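Local coordinates for malonyl CoA-acyl carrier protein transacylase (Staphylococcus aureus, PDB 3IM9) that transfers the malonyl group from malonyl-CoA to the acyl carrier protein, supplying malonyl-ACP for fatty acid biosynthesis, at residues W269-G274 with K293-V298. Numbering follows the deposited sequence.
Sequences WLIDQG and KINRDV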
loop_
_atom_site.group_PDB
_atom_site.type_symbol
_atom_site.label_atom_id
_atom_site.label_comp_id
_atom_site.label_asym_id
_atom_site.label_seq_id
_atom_site.Cartn_x
_atom_site.Cartn_y
_atom_site.Cartn_z
ATOM N N TRP A 269 5.123 1.780 -15.510
ATOM C CA TRP A 269 3.996 2.033 -16.421
ATOM C C TRP A 269 3.673 3.496 -16.334
ATOM O O TRP A 269 3.412 4.149 -17.355
ATOM C CB TRP A 269 2.824 1.188 -16.022
ATOM C CG TRP A 269 1.668 1.302 -16.992
ATOM C CD1 TRP A 269 1.420 0.469 -18.089
ATOM C CD2 TRP A 269 0.557 2.212 -16.923
ATOM N NE1 TRP A 269 0.221 0.821 -18.690
ATOM C CE2 TRP A 269 -0.322 1.899 -18.018
ATOM C CE3 TRP A 269 0.242 3.319 -16.067
ATOM C CZ2 TRP A 269 -1.514 2.628 -18.243
ATOM C CZ3 TRP A 269 -0.943 4.018 -16.273
ATOM C CH2 TRP A 269 -1.799 3.667 -17.365
ATOM N N LEU A 270 3.765 4.081 -15.138
ATOM C CA LEU A 270 3.390 5.443 -14.993
ATOM C C LEU A 270 4.413 6.309 -15.625
ATOM O O LEU A 270 4.035 7.284 -16.346
ATOM C CB LEU A 270 3.320 5.791 -13.455
ATOM C CG LEU A 270 1.960 5.348 -12.949
ATOM C CD1 LEU A 270 1.968 5.428 -11.370
ATOM C CD2 LEU A 270 0.804 6.183 -13.461
ATOM N N ILE A 271 5.679 5.967 -15.477
ATOM C CA ILE A 271 6.759 6.777 -16.114
ATOM C C ILE A 271 6.631 6.659 -17.667
ATOM O O ILE A 271 6.762 7.703 -18.369
ATOM C CB ILE A 271 8.099 6.296 -15.629
ATOM C CG1 ILE A 271 8.207 6.601 -14.099
ATOM C CG2 ILE A 271 9.241 7.006 -16.412
ATOM C CD1 ILE A 271 9.469 6.041 -13.466
ATOM N N ASP A 272 6.259 5.508 -18.160
ATOM C CA ASP A 272 6.050 5.355 -19.590
ATOM C C ASP A 272 4.821 6.127 -20.120
ATOM O O ASP A 272 4.708 6.312 -21.304
ATOM C CB ASP A 272 5.901 3.892 -19.894
ATOM C CG ASP A 272 7.195 3.116 -19.771
ATOM O OD1 ASP A 272 8.267 3.670 -19.597
ATOM O OD2 ASP A 272 7.078 1.902 -19.843
ATOM N N GLN A 273 3.941 6.585 -19.256
ATOM C CA GLN A 273 2.876 7.465 -19.716
ATOM C C GLN A 273 3.213 8.931 -19.584
ATOM O O GLN A 273 2.327 9.837 -19.855
ATOM C CB GLN A 273 1.608 7.285 -18.921
ATOM C CG GLN A 273 1.088 5.863 -18.811
ATOM C CD GLN A 273 1.296 4.973 -20.045
ATOM O OE1 GLN A 273 1.883 3.852 -19.968
ATOM N NE2 GLN A 273 0.788 5.423 -21.157
ATOM N N GLY A 274 4.405 9.205 -19.143
ATOM C CA GLY A 274 4.860 10.602 -18.962
ATOM C C GLY A 274 4.762 11.184 -17.553
ATOM O O GLY A 274 4.916 12.371 -17.379
ATOM N N LYS A 293 15.009 4.355 -6.417
ATOM C CA LYS A 293 15.812 3.209 -6.844
ATOM C C LYS A 293 15.364 2.669 -8.170
ATOM O O LYS A 293 16.092 1.974 -8.838
ATOM C CB LYS A 293 15.777 2.088 -5.768
ATOM C CG LYS A 293 16.609 2.486 -4.508
ATOM C CD LYS A 293 16.379 1.585 -3.222
ATOM C CE LYS A 293 16.667 2.315 -1.839
ATOM N NZ LYS A 293 15.812 1.869 -0.655
ATOM N N ILE A 294 14.121 2.937 -8.524
ATOM C CA ILE A 294 13.547 2.510 -9.831
ATOM C C ILE A 294 13.973 3.489 -10.940
ATOM O O ILE A 294 14.310 3.061 -12.060
ATOM C CB ILE A 294 12.000 2.398 -9.778
ATOM C CG1 ILE A 294 11.639 1.205 -8.846
ATOM C CG2 ILE A 294 11.365 2.147 -11.228
ATOM C CD1 ILE A 294 10.192 1.241 -8.318
ATOM N N ASN A 295 13.825 4.787 -10.675
ATOM C CA ASN A 295 14.172 5.809 -11.679
ATOM C C ASN A 295 14.687 7.039 -10.967
ATOM O O ASN A 295 13.972 7.690 -10.188
ATOM C CB ASN A 295 12.952 6.137 -12.560
ATOM C CG ASN A 295 13.309 7.110 -13.650
ATOM O OD1 ASN A 295 13.827 8.218 -13.351
ATOM N ND2 ASN A 295 12.945 6.751 -14.890
ATOM N N ARG A 296 15.953 7.364 -11.195
ATOM C CA ARG A 296 16.564 8.461 -10.459
ATOM C C ARG A 296 16.322 9.839 -11.032
ATOM O O ARG A 296 16.762 10.801 -10.421
ATOM C CB ARG A 296 18.090 8.241 -10.273
ATOM C CG ARG A 296 18.830 8.128 -11.578
ATOM C CD ARG A 296 20.378 8.162 -11.420
ATOM N NE ARG A 296 20.951 6.922 -10.848
ATOM C CZ ARG A 296 22.212 6.509 -11.029
ATOM N NH1 ARG A 296 23.052 7.207 -11.783
ATOM N NH2 ARG A 296 22.643 5.391 -10.455
ATOM N N ASP A 297 15.578 9.947 -12.127
ATOM C CA ASP A 297 15.371 11.209 -12.801
ATOM C C ASP A 297 14.023 11.835 -12.520
ATOM O O ASP A 297 13.837 13.014 -12.798
ATOM C CB ASP A 297 15.449 11.053 -14.326
ATOM C CG ASP A 297 16.839 10.665 -14.824
ATOM O OD1 ASP A 297 17.832 11.056 -14.180
ATOM O OD2 ASP A 297 16.903 9.976 -15.857
ATOM N N VAL A 298 13.031 11.069 -12.079
ATOM C CA VAL A 298 11.744 11.674 -11.825
ATOM C C VAL A 298 11.728 12.516 -10.516
ATOM O O VAL A 298 12.461 12.258 -9.568
ATOM C CB VAL A 298 10.591 10.618 -11.753
ATOM C CG1 VAL A 298 10.449 9.915 -13.128
ATOM C CG2 VAL A 298 10.762 9.571 -10.572
#
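Ile271 packs against Asn295 and Val298 in a small van der Waals contact between the C-terminal ends of two successive helices, each leading into a strand of the parallel sheet: 263-272 runs into 275-281, and 286-294 into the edge strand 299-303. Strands 275-281 and 299-303 are parallel neighbours joined through helix 286-294, a beta-alpha-beta crossover of the acyltransferase fold, at the outside of the molecule and away from Ser97 and His207, the probable active-site residues. Only 129 Å² is buried, and Ile271 is the one residue of its segment that touches the other.

Its longer branch does most of the work. With CG1 and CD1 extended (chi2 175°), CD1 reaches the notch formed by the two partners, 3.6 Å from Asn295 CB and 4.0 Å from Val298 CG1. The shorter branch adds a looser touch on the amide, Ile271 CG2 being 4.0 Å from Asn295 ND2, which comes nearer to Ile271 CD1, at 3.8 Å. Phe278 on strand 275-281 touches both Ile271 and Val298, extending the apolar packing to the sheet. Nearby, Ile294 lies along helix 263-272, on Phe263, Ile264 and Thr267.

Both helices finish in recognisable ways. Helix 263-272 closes in a Schellman motif, where Gly274 has positive phi and its N binds Ile271 O at 2.9 Å; Gly274 also pairs through its backbone with His11. Asn295, the first residue beyond the other helix, folds its side chain into an Asx turn. With CG anti to the backbone N (chi1 -176°), the amide lies beside Ile271, and its rotation about CB-CG aims OD1 at the backbone of the following loop. OD1 takes a weak bond from Val298 N and a firmer one from Asp297 N, the latter 2.7 Å long with the donor tilted 17° from the carbonyl plane.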